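Local coordinates for protein RV1873 (Mycobacterium tuberculosis, PDB 2JEK) that is of unknown function but folds into a compact, all-helical right-handed superhelix of the DUF1810 family, at residues L111-T116 with D121-L126; W39-Q44 with H79-L84; Y57-S60 with E64-A67. All blocks are in the same frame, centred on the assembly; numbering follows the deposited sequence.

Overall arrangement
Contact 2 lies deepest, about 4 Å from the centre of the chain, and all its touching residues are buried; contacts 1 and 3, centred about 9 and 11 Å out, run from the core toward the surface. Contacts 1 and 2 are apolar and aromatic, whereas contact 3 adds a carboxylate gripped by the loop that precedes its helix. Contacts 1 and 3 each join pieces close in sequence, while contact 2 brings together segments 35 residues apart. Helix 101-115 ties them together: it supplies segment 111-116, packs on Phe42 and Thr82 of contact 2, and covers Ile59 and Ala65 of contact 3.

Contact 1. Residues L111-T116 with D121-L126; sequences LFARAT and DFVALL
Phe122 and Phe112 carry the buried side of a helical hairpin, in which the end of helix 101-115 turns through a short connection into helix 120-129 within the right-handed superhelix. The two segments run roughly antiparallel, at 140° with a closest axis approach of 8.9 Å, and the CA atoms of Ala113 and Phe122 make the closest backbone approach. The packing is tight here because the Phe122 ring lies against the backbone of the first helix. CB of Phe112 sits over one face in a CH-pi contact, 3.9 Å from the Phe122 ring centroid and 13° off its normal. On the opposite face OD1 of Asp121 hangs 3.6 Å above the plane of the Phe122 ring, over its centre, and also takes a weak bond from the backbone N of Phe122. CG of Phe122 stands anti to its own carbonyl carbon (chi1 -50°), which sends the ring across to the first helix. Thr116 CG2 comes up more distantly at the ring edge, 4.4 Å from CE2 of Phe122. The Phe112 ring itself leads off elsewhere, against Leu69 of helix 62-70 and Leu78 of helix 74-87. Beyond the pair, His79 of helix 74-87 stacks on the Phe122 ring, and its ND1 is hydrogen-bonded to OD2 of Asp121, so that one aspartate touches the ring and links to helix 74-87 as well. Ala113 marks the transition toward solvent: it is partly exposed yet well covered, its CB meeting CB of Phe122 at 4.1 Å. The loose side is left to the exposed Val123, which adds a single methyl. Of its two branches it is CG2, the one beside the backbone N, that reaches Ala113 CB, at 3.9 Å.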
ATOM      1  N   LEU A 111       3.273  -7.150   0.178  1.00  7.20           N
ATOM      2  CA  LEU A 111       2.022  -7.889   0.016  1.00  7.44           C
ATOM      3  C   LEU A 111       1.563  -7.926  -1.440  1.00  7.69           C
ATOM      4  O   LEU A 111       1.307  -9.004  -1.994  1.00  7.57           O
ATOM      5  CB  LEU A 111       0.936  -7.251   0.885  1.00  7.64           C
ATOM      6  CG  LEU A 111      -0.499  -7.753   0.666  1.00  7.86           C
ATOM      7  CD1 LEU A 111      -0.619  -9.243   0.950  1.00  9.18           C
ATOM      8  CD2 LEU A 111      -1.480  -6.956   1.516  1.00  8.33           C
ATOM      9  N   PHE A 112       1.454  -6.760  -2.069  1.00  7.38           N
ATOM     10  CA  PHE A 112       0.891  -6.715  -3.414  1.00  8.41           C
ATOM     11  C   PHE A 112       1.847  -7.296  -4.453  1.00  8.75           C
ATOM     12  O   PHE A 112       1.407  -7.900  -5.430  1.00  9.08           O
ATOM     13  CB  PHE A 112       0.358  -5.318  -3.734  1.00  8.08           C
ATOM     14  CG  PHE A 112      -0.909  -5.015  -2.999  1.00  7.08           C
ATOM     15  CD1 PHE A 112      -2.115  -5.555  -3.451  1.00  9.71           C
ATOM     16  CD2 PHE A 112      -0.911  -4.246  -1.834  1.00  7.60           C
ATOM     17  CE1 PHE A 112      -3.307  -5.321  -2.768  1.00  9.24           C
ATOM     18  CE2 PHE A 112      -2.099  -4.018  -1.142  1.00  8.22           C
ATOM     19  CZ  PHE A 112      -3.300  -4.545  -1.607  1.00 10.50           C
ATOM     20  N   ALA A 113       3.147  -7.204  -4.203  1.00  9.03           N
ATOM     21  CA  ALA A 113       4.113  -7.888  -5.061  1.00 10.24           C
ATOM     22  C   ALA A 113       3.958  -9.408  -5.030  1.00 11.69           C
ATOM     23  O   ALA A 113       4.241 -10.076  -6.031  1.00 11.65           O
ATOM     24  CB  ALA A 113       5.534  -7.483  -4.700  1.00 11.38           C
ATOM     25  N   ARG A 114       3.520  -9.954  -3.897  1.00 11.39           N
ATOM     26  CA  ARG A 114       3.315 -11.395  -3.763  1.00 13.82           C
ATOM     27  C   ARG A 114       1.945 -11.812  -4.278  1.00 14.03           C
ATOM     28  O   ARG A 114       1.710 -12.990  -4.568  1.00 15.46           O
ATOM     29  CB  ARG A 114       3.493 -11.839  -2.309  1.00 14.53           C
ATOM     30  CG  ARG A 114       4.896 -11.657  -1.729  1.00 17.31           C
ATOM     31  CD  ARG A 114       5.892 -12.718  -2.169  1.00 28.98           C
ATOM     32  NE  ARG A 114       7.205 -12.500  -1.552  1.00 33.19           N
ATOM     33  CZ  ARG A 114       8.132 -13.444  -1.389  1.00 35.50           C
ATOM     34  NH1 ARG A 114       7.902 -14.694  -1.784  1.00 35.71           N
ATOM     35  NH2 ARG A 114       9.291 -13.140  -0.822  1.00 33.38           N
ATOM     36  N   ALA A 115       1.045 -10.844  -4.411  1.00 13.70           N
ATOM     37  CA  ALA A 115      -0.330 -11.123  -4.819  1.00 14.57           C
ATOM     38  C   ALA A 115      -0.473 -11.379  -6.318  1.00 14.56           C
ATOM     39  O   ALA A 115      -1.390 -12.082  -6.753  1.00 15.29           O
ATOM     40  CB  ALA A 115      -1.252  -9.984  -4.375  1.00 14.46           C
ATOM     41  N   THR A 116       0.419 -10.790  -7.109  1.00 14.04           N
ATOM     42  CA  THR A 116       0.369 -10.934  -8.558  1.00 14.82           C
ATOM     43  C   THR A 116       1.776 -10.934  -9.146  1.00 15.42           C
ATOM     44  O   THR A 116       2.672 -10.288  -8.606  1.00 15.46           O
ATOM     45  CB  THR A 116      -0.477  -9.808  -9.209  1.00 15.17           C
ATOM     46  OG1 THR A 116      -0.524 -10.016 -10.622  1.00 15.00           O
ATOM     47  CG2 THR A 116       0.132  -8.426  -8.917  1.00 16.01           C
ATOM     48  N   ASP A 121       5.551  -2.430 -10.781  1.00 10.39           N
ATOM     49  CA  ASP A 121       5.611  -1.160 -10.065  1.00 10.35           C
ATOM     50  C   ASP A 121       5.871  -1.343  -8.564  1.00  9.17           C
ATOM     51  O   ASP A 121       6.616  -0.557  -7.976  1.00  9.11           O
ATOM     52  CB  ASP A 121       4.395  -0.269 -10.329  1.00 11.39           C
ATOM     53  CG  ASP A 121       3.078  -0.976 -10.133  1.00 15.51           C
ATOM     54  OD1 ASP A 121       3.033  -2.214  -9.963  1.00 16.40           O
ATOM     55  OD2 ASP A 121       2.046  -0.265 -10.176  1.00 20.63           O
ATOM     56  N   PHE A 122       5.285  -2.376  -7.967  1.00  8.76           N
ATOM     57  CA  PHE A 122       5.487  -2.653  -6.543  1.00  8.21           C
ATOM     58  C   PHE A 122       6.938  -3.031  -6.296  1.00  8.91           C
ATOM     59  O   PHE A 122       7.571  -2.520  -5.376  1.00  7.74           O
ATOM     60  CB  PHE A 122       4.551  -3.769  -6.055  1.00  7.99           C
ATOM     61  CG  PHE A 122       3.092  -3.571  -6.435  1.00  7.00           C
ATOM     62  CD1 PHE A 122       2.451  -2.355  -6.194  1.00  7.54           C
ATOM     63  CD2 PHE A 122       2.365  -4.602  -7.027  1.00  8.51           C
ATOM     64  CE1 PHE A 122       1.111  -2.151  -6.542  1.00  9.22           C
ATOM     65  CE2 PHE A 122       1.018  -4.411  -7.379  1.00  8.72           C
ATOM     66  CZ  PHE A 122       0.399  -3.179  -7.132  1.00  9.77           C
ATOM     67  N   VAL A 123       7.466  -3.913  -7.138  1.00  9.32           N
ATOM     68  CA  VAL A 123       8.842  -4.370  -6.999  1.00  9.66           C
ATOM     69  C   VAL A 123       9.814  -3.236  -7.310  1.00  9.72           C
ATOM     70  O   VAL A 123      10.833  -3.093  -6.632  1.00  9.01           O
ATOM     71  CB  VAL A 123       9.122  -5.619  -7.865  1.00 10.02           C
ATOM     72  CG1 VAL A 123      10.533  -6.109  -7.613  1.00 12.00           C
ATOM     73  CG2 VAL A 123       8.151  -6.722  -7.505  1.00 12.30           C
ATOM     74  N   ALA A 124       9.489  -2.409  -8.300  1.00  9.22           N
ATOM     75  CA  ALA A 124      10.309  -1.239  -8.625  1.00  9.44           C
ATOM     76  C   ALA A 124      10.426  -0.295  -7.432  1.00  9.00           C
ATOM     77  O   ALA A 124      11.500   0.265  -7.176  1.00  9.05           O
ATOM     78  CB  ALA A 124       9.759  -0.497  -9.834  1.00  9.94           C
ATOM     79  N   LEU A 125       9.329  -0.121  -6.693  1.00  7.88           N
ATOM     80  CA  LEU A 125       9.353   0.770  -5.528  1.00  8.63           C
ATOM     81  C   LEU A 125      10.293   0.179  -4.469  1.00  8.03           C
ATOM     82  O   LEU A 125      11.139   0.890  -3.905  1.00  8.44           O
ATOM     83  CB  LEU A 125       7.939   1.018  -4.980  1.00  8.12           C
ATOM     84  CG  LEU A 125       7.775   2.254  -4.083  1.00  8.18           C
ATOM     85  CD1 LEU A 125       6.331   2.719  -4.120  1.00  8.47           C
ATOM     86  CD2 LEU A 125       8.202   1.972  -2.637  1.00  9.57           C
ATOM     87  N   LEU A 126      10.168  -1.120  -4.211  1.00  7.59           N
ATOM     88  CA  LEU A 126      11.065  -1.785  -3.257  1.00  8.18           C
ATOM     89  C   LEU A 126      12.529  -1.688  -3.683  1.00  8.46           C
ATOM     90  O   LEU A 126      13.424  -1.470  -2.851  1.00  8.57           O
ATOM     91  CB  LEU A 126      10.653  -3.247  -3.046  1.00  8.30           C
ATOM     92  CG  LEU A 126       9.306  -3.448  -2.332  1.00  8.21           C
ATOM     93  CD1 LEU A 126       8.849  -4.901  -2.363  1.00  9.98           C
ATOM     94  CD2 LEU A 126       9.334  -2.942  -0.881  1.00 10.19           C
TER

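Contact 2. Residues W39-Q44 with H79-L84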
ATOM      1  N   TRP A  39      -3.526   3.705   5.939  1.00  7.81           N
ATOM      2  CA  TRP A  39      -4.097   2.373   6.123  1.00  7.78           C
ATOM      3  C   TRP A  39      -4.945   1.926   4.951  1.00  6.75           C
ATOM      4  O   TRP A  39      -5.011   0.731   4.652  1.00  7.46           O
ATOM      5  CB  TRP A  39      -4.930   2.272   7.410  1.00  8.87           C
ATOM      6  CG  TRP A  39      -4.408   3.074   8.561  1.00  9.81           C
ATOM      7  CD1 TRP A  39      -3.591   2.641   9.579  1.00 13.01           C
ATOM      8  CD2 TRP A  39      -4.678   4.455   8.822  1.00 10.56           C
ATOM      9  NE1 TRP A  39      -3.335   3.679  10.441  1.00 11.21           N
ATOM     10  CE2 TRP A  39      -3.987   4.799  10.003  1.00 12.39           C
ATOM     11  CE3 TRP A  39      -5.436   5.437   8.171  1.00 12.19           C
ATOM     12  CZ2 TRP A  39      -4.033   6.089  10.547  1.00 13.31           C
ATOM     13  CZ3 TRP A  39      -5.480   6.721   8.710  1.00 12.74           C
ATOM     14  CH2 TRP A  39      -4.780   7.032   9.888  1.00 13.46           C
ATOM     15  N   PHE A  40      -5.597   2.880   4.291  1.00  6.68           N
ATOM     16  CA  PHE A  40      -6.572   2.539   3.258  1.00  6.11           C
ATOM     17  C   PHE A  40      -6.173   3.022   1.856  1.00  6.52           C
ATOM     18  O   PHE A  40      -6.951   2.903   0.917  1.00  7.31           O
ATOM     19  CB  PHE A  40      -7.990   2.983   3.664  1.00  6.87           C
ATOM     20  CG  PHE A  40      -8.098   4.421   4.079  1.00  7.96           C
ATOM     21  CD1 PHE A  40      -8.116   5.441   3.127  1.00  8.89           C
ATOM     22  CD2 PHE A  40      -8.188   4.761   5.429  1.00  9.42           C
ATOM     23  CE1 PHE A  40      -8.227   6.770   3.506  1.00  9.56           C
ATOM     24  CE2 PHE A  40      -8.317   6.095   5.820  1.00  9.70           C
ATOM     25  CZ  PHE A  40      -8.325   7.097   4.850  1.00  9.37           C
ATOM     26  N   VAL A  41      -4.946   3.547   1.737  1.00  6.71           N
ATOM     27  CA  VAL A  41      -4.344   3.919   0.440  1.00  6.26           C
ATOM     28  C   VAL A  41      -3.239   2.913   0.048  1.00  6.52           C
ATOM     29  O   VAL A  41      -3.157   2.510  -1.116  1.00  6.39           O
ATOM     30  CB  VAL A  41      -3.786   5.369   0.474  1.00  7.02           C
ATOM     31  CG1 VAL A  41      -2.959   5.698  -0.786  1.00  7.77           C
ATOM     32  CG2 VAL A  41      -4.931   6.361   0.617  1.00  7.59           C
ATOM     33  N   PHE A  42      -2.402   2.526   1.020  1.00  5.70           N
ATOM     34  CA  PHE A  42      -1.380   1.513   0.802  1.00  5.55           C
ATOM     35  C   PHE A  42      -1.635   0.405   1.814  1.00  6.23           C
ATOM     36  O   PHE A  42      -0.962   0.320   2.847  1.00  6.32           O
ATOM     37  CB  PHE A  42       0.022   2.115   0.992  1.00  5.95           C
ATOM     38  CG  PHE A  42       0.459   3.002  -0.138  1.00  5.97           C
ATOM     39  CD1 PHE A  42       0.769   2.465  -1.388  1.00  6.47           C
ATOM     40  CD2 PHE A  42       0.581   4.371   0.053  1.00  6.37           C
ATOM     41  CE1 PHE A  42       1.199   3.281  -2.429  1.00  7.96           C
ATOM     42  CE2 PHE A  42       1.023   5.194  -0.996  1.00  7.26           C
ATOM     43  CZ  PHE A  42       1.325   4.652  -2.228  1.00  9.04           C
ATOM     44  N   PRO A  43      -2.629  -0.449   1.529  1.00  6.48           N
ATOM     45  CA  PRO A  43      -3.024  -1.409   2.550  1.00  6.63           C
ATOM     46  C   PRO A  43      -1.971  -2.463   2.836  1.00  7.27           C
ATOM     47  O   PRO A  43      -1.187  -2.838   1.955  1.00  6.53           O
ATOM     48  CB  PRO A  43      -4.281  -2.058   1.951  1.00  7.73           C
ATOM     49  CG  PRO A  43      -4.765  -1.050   0.919  1.00  7.90           C
ATOM     50  CD  PRO A  43      -3.484  -0.547   0.334  1.00  6.49           C
ATOM     51  N   GLN A  44      -1.967  -2.941   4.077  1.00  7.40           N
ATOM     52  CA  GLN A  44      -1.042  -3.979   4.508  1.00  7.82           C
ATOM     53  C   GLN A  44      -1.827  -5.107   5.178  1.00  8.00           C
ATOM     54  O   GLN A  44      -3.003  -4.951   5.511  1.00  7.93           O
ATOM     55  CB  GLN A  44      -0.009  -3.405   5.481  1.00  8.76           C
ATOM     56  CG  GLN A  44      -0.604  -2.968   6.823  1.00  9.39           C
ATOM     57  CD  GLN A  44       0.418  -2.391   7.763  1.00 10.77           C
ATOM     58  OE1 GLN A  44       0.277  -2.479   8.981  1.00 16.42           O
ATOM     59  NE2 GLN A  44       1.453  -1.790   7.208  1.00 13.01           N
ATOM     60  N   HIS A  79      -2.014   1.281  -8.248  1.00  7.38           N
ATOM     61  CA  HIS A  79      -0.943   1.440  -9.223  1.00  7.43           C
ATOM     62  C   HIS A  79      -0.635   2.922  -9.446  1.00  8.17           C
ATOM     63  O   HIS A  79       0.534   3.312  -9.590  1.00  9.33           O
ATOM     64  CB  HIS A  79      -1.303   0.775 -10.547  1.00  8.52           C
ATOM     65  CG  HIS A  79      -1.299  -0.721 -10.491  1.00  8.15           C
ATOM     66  ND1 HIS A  79      -0.136  -1.458 -10.466  1.00 12.24           N
ATOM     67  CD2 HIS A  79      -2.311  -1.617 -10.504  1.00 11.97           C
ATOM     68  CE1 HIS A  79      -0.432  -2.745 -10.453  1.00 13.38           C
ATOM     69  NE2 HIS A  79      -1.746  -2.869 -10.473  1.00 15.29           N
ATOM     70  N   GLU A  80      -1.678   3.756  -9.476  1.00  8.86           N
ATOM     71  CA  GLU A  80      -1.459   5.198  -9.596  1.00  9.96           C
ATOM     72  C   GLU A  80      -0.589   5.720  -8.459  1.00  8.90           C
ATOM     73  O   GLU A  80       0.386   6.440  -8.684  1.00  9.85           O
ATOM     74  CB  GLU A  80      -2.792   5.957  -9.627  1.00  9.87           C
ATOM     75  CG  GLU A  80      -2.656   7.459  -9.355  1.00 11.32           C
ATOM     76  CD  GLU A  80      -3.943   8.222  -9.596  1.00 12.05           C
ATOM     77  OE1 GLU A  80      -5.018   7.730  -9.183  1.00 14.13           O
ATOM     78  OE2 GLU A  80      -3.870   9.326 -10.180  1.00 16.61           O
ATOM     79  N   CYS A  81      -0.925   5.325  -7.233  1.00  7.56           N
ATOM     80  CA  CYS A  81      -0.232   5.845  -6.060  1.00  7.94           C
ATOM     81  C   CYS A  81       1.185   5.323  -6.004  1.00  7.69           C
ATOM     82  O   CYS A  81       2.097   6.055  -5.662  1.00  8.08           O
ATOM     83  CB  CYS A  81      -1.007   5.479  -4.798  1.00  7.92           C
ATOM     84  SG  CYS A  81      -2.551   6.404  -4.610  1.00  8.02           S
ATOM     85  N   THR A  82       1.369   4.052  -6.338  1.00  7.70           N
ATOM     86  CA  THR A  82       2.710   3.464  -6.402  1.00  7.14           C
ATOM     87  C   THR A  82       3.561   4.182  -7.453  1.00  8.46           C
ATOM     88  O   THR A  82       4.715   4.532  -7.185  1.00  8.96           O
ATOM     89  CB  THR A  82       2.602   1.963  -6.719  1.00  7.89           C
ATOM     90  OG1 THR A  82       1.840   1.332  -5.682  1.00  8.17           O
ATOM     91  CG2 THR A  82       3.977   1.290  -6.819  1.00  7.99           C
ATOM     92  N   GLY A  83       2.976   4.407  -8.632  1.00  9.60           N
ATOM     93  CA  GLY A  83       3.673   5.088  -9.724  1.00 10.51           C
ATOM     94  C   GLY A  83       4.095   6.506  -9.385  1.00 10.18           C
ATOM     95  O   GLY A  83       5.216   6.942  -9.735  1.00 10.30           O
ATOM     96  N   LEU A  84       3.222   7.231  -8.680  1.00 10.25           N
ATOM     97  CA  LEU A  84       3.553   8.588  -8.220  1.00  9.67           C
ATOM     98  C   LEU A  84       4.767   8.597  -7.296  1.00 10.40           C
ATOM     99  O   LEU A  84       5.643   9.460  -7.413  1.00 11.09           O
ATOM    100  CB  LEU A  84       2.349   9.251  -7.536  1.00 10.22           C
ATOM    101  CG  LEU A  84       1.189   9.602  -8.467  1.00 12.13           C
ATOM    102  CD1 LEU A  84      -0.028  10.032  -7.656  1.00 13.40           C
ATOM    103  CD2 LEU A  84       1.619  10.686  -9.459  1.00 13.32           C
TER
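Phe42 sets the CZ end of its ring against CB of Cys81 in the buried core of the all-helical superhelix, where the turn leaving the short helix 38-41 meets the flank of helix 74-87. In the first shell CZ of Phe42 touches CB of Cys81 at 3.6 Å, an approach oblique to the ring. From Val41 it is the CG1 branch that meets SG of Cys81, at 3.9 Å. The ring edge also faces two oxygens lying in its plane: OG1 of Thr82, 3.8 Å from CE1 of Phe42, and the backbone O of Cys81, 3.8 Å from CZ of Phe42. The Cys81 sulfur makes a long, oblique sulfur-aromatic contact, its SG 5.5 Å from the Phe42 centroid and 33° off the normal. With chi1 at -74° the ring lies beside the backbone N of Phe42, and its far end comes near the helix although CB does not aim there. Farther out, Leu105 and Ser108 of helix 101-115 pack on Phe42. Val24 of helix 21-29 lies against Val41, and Tyr21 and Leu28 against Cys81. Thr82 OG1 has its stronger partner one turn earlier, in a hydrogen bond with the backbone O of Leu78, which would hold the hydroxyl where it meets the ring edge.

Contact 3. Residues Y57-S60 with E64-A67; sequences YGIS and EAQA
OE1 of Glu64 is gripped twice by Ser60, once by the backbone and once by the hydroxyl. OG of Ser60 donates at 2.6 Å to OE1 of Glu64, which accepts on its anti lone pair, away from the other carboxylate oxygen. Ser60 N reaches the same OE1 of Glu64 at 2.8 Å, nearly straight at 159°, but from well above the carboxylate plane. Glu64 keeps CG anti to its backbone N (chi1 179°), an extended chain that takes the carboxylate back to the loop. Its remaining oxygen OE2 forms a salt bridge with Arg12, whose NH2 also bonds to the O of Gly58; this positive charge would probably favour the ionised carboxylate. Beside the polar grip Ile59 lies obliquely across the glutamate chain. Its CG2 touches CB of Glu64 at 3.9 Å and the backbone N of Ala65 at 3.6 Å, and meets Ala65 CB at 4.0 Å. Leu111 of helix 101-115 closes over Ile59 and Ala65. With Ser61 OG bonded to Glu64 N, both serines hold Glu64 in the first turn of helix 62-70, forming a loop-to-helix junction in the right-handed superhelix of this DUF1810 protein.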
ATOM      1  N   TYR A  57      -8.697  -1.761   8.339  1.00  8.53           N
ATOM      2  CA  TYR A  57      -8.231  -1.598   6.958  1.00  7.53           C
ATOM      3  C   TYR A  57      -7.146  -2.590   6.573  1.00  8.54           C
ATOM      4  O   TYR A  57      -6.606  -2.535   5.465  1.00  9.39           O
ATOM      5  CB  TYR A  57      -7.821  -0.140   6.688  1.00  8.47           C
ATOM      6  CG  TYR A  57      -9.032   0.766   6.762  1.00  7.59           C
ATOM      7  CD1 TYR A  57     -10.050   0.664   5.808  1.00  7.77           C
ATOM      8  CD2 TYR A  57      -9.172   1.700   7.794  1.00  6.93           C
ATOM      9  CE1 TYR A  57     -11.193   1.472   5.872  1.00  8.03           C
ATOM     10  CE2 TYR A  57     -10.304   2.520   7.864  1.00  8.80           C
ATOM     11  CZ  TYR A  57     -11.303   2.397   6.896  1.00  8.92           C
ATOM     12  OH  TYR A  57     -12.423   3.194   6.954  1.00 10.53           O
ATOM     13  N   GLY A  58      -6.855  -3.511   7.493  1.00  8.71           N
ATOM     14  CA  GLY A  58      -5.918  -4.591   7.225  1.00  8.23           C
ATOM     15  C   GLY A  58      -6.492  -5.545   6.186  1.00  8.62           C
ATOM     16  O   GLY A  58      -7.710  -5.790   6.139  1.00  9.16           O
ATOM     17  N   ILE A  59      -5.612  -6.065   5.331  1.00  7.63           N
ATOM     18  CA  ILE A  59      -5.985  -7.057   4.316  1.00  8.46           C
ATOM     19  C   ILE A  59      -5.960  -8.425   4.977  1.00  9.30           C
ATOM     20  O   ILE A  59      -4.979  -8.768   5.638  1.00  9.04           O
ATOM     21  CB  ILE A  59      -4.998  -6.990   3.124  1.00  8.42           C
ATOM     22  CG1 ILE A  59      -5.086  -5.620   2.441  1.00  8.01           C
ATOM     23  CG2 ILE A  59      -5.225  -8.144   2.116  1.00  7.90           C
ATOM     24  CD1 ILE A  59      -6.314  -5.416   1.553  1.00 10.45           C
ATOM     25  N   SER A  60      -7.032  -9.200   4.806  1.00  9.38           N
ATOM     26  CA  SER A  60      -7.185 -10.445   5.568  1.00 10.53           C
ATOM     27  C   SER A  60      -6.271 -11.576   5.087  1.00 10.17           C
ATOM     28  O   SER A  60      -5.874 -12.441   5.870  1.00 11.85           O
ATOM     29  CB  SER A  60      -8.640 -10.927   5.538  1.00 10.65           C
ATOM     30  OG  SER A  60      -9.049 -11.243   4.222  1.00 11.74           O
ATOM     31  N   GLU A  64      -7.663 -11.736  -0.542  1.00  9.68           N
ATOM     32  CA  GLU A  64      -8.237 -10.392  -0.478  1.00  9.38           C
ATOM     33  C   GLU A  64      -7.367  -9.375  -1.242  1.00  9.10           C
ATOM     34  O   GLU A  64      -7.890  -8.512  -1.939  1.00  8.92           O
ATOM     35  CB  GLU A  64      -8.489  -9.939   0.961  1.00  9.43           C
ATOM     36  CG  GLU A  64      -9.063  -8.526   1.006  1.00 10.18           C
ATOM     37  CD  GLU A  64      -9.501  -8.052   2.375  1.00 11.21           C
ATOM     38  OE1 GLU A  64      -9.426  -8.804   3.373  1.00 11.61           O
ATOM     39  OE2 GLU A  64      -9.940  -6.885   2.455  1.00 11.86           O
ATOM     40  N   ALA A  65      -6.045  -9.499  -1.121  1.00  8.81           N
ATOM     41  CA  ALA A  65      -5.144  -8.611  -1.871  1.00  8.83           C
ATOM     42  C   ALA A  65      -5.373  -8.755  -3.368  1.00  9.32           C
ATOM     43  O   ALA A  65      -5.371  -7.775  -4.118  1.00  9.06           O
ATOM     44  CB  ALA A  65      -3.680  -8.885  -1.513  1.00  9.32           C
ATOM     45  N   GLN A  66      -5.591  -9.995  -3.802  1.00 10.01           N
ATOM     46  CA  GLN A  66      -5.846 -10.251  -5.224  1.00 10.21           C
ATOM     47  C   GLN A  66      -7.171  -9.641  -5.675  1.00  9.00           C
ATOM     48  O   GLN A  66      -7.252  -9.027  -6.742  1.00 10.47           O
ATOM     49  CB  GLN A  66      -5.798 -11.747  -5.508  1.00 10.37           C
ATOM     50  CG  GLN A  66      -4.392 -12.292  -5.336  1.00 10.43           C
ATOM     51  CD  GLN A  66      -4.268 -13.779  -5.539  1.00 11.73           C
ATOM     52  OE1 GLN A  66      -5.231 -14.532  -5.369  1.00 14.93           O
ATOM     53  NE2 GLN A  66      -3.057 -14.219  -5.900  1.00 12.35           N
ATOM     54  N   ALA A  67      -8.190  -9.780  -4.836  1.00  9.28           N
ATOM     55  CA  ALA A  67      -9.484  -9.134  -5.107  1.00 10.44           C
ATOM     56  C   ALA A  67      -9.362  -7.606  -5.155  1.00 10.54           C
ATOM     57  O   ALA A  67     -10.002  -6.936  -5.966  1.00 10.83           O
ATOM     58  CB  ALA A  67     -10.509  -9.560  -4.083  1.00 11.01           C
TER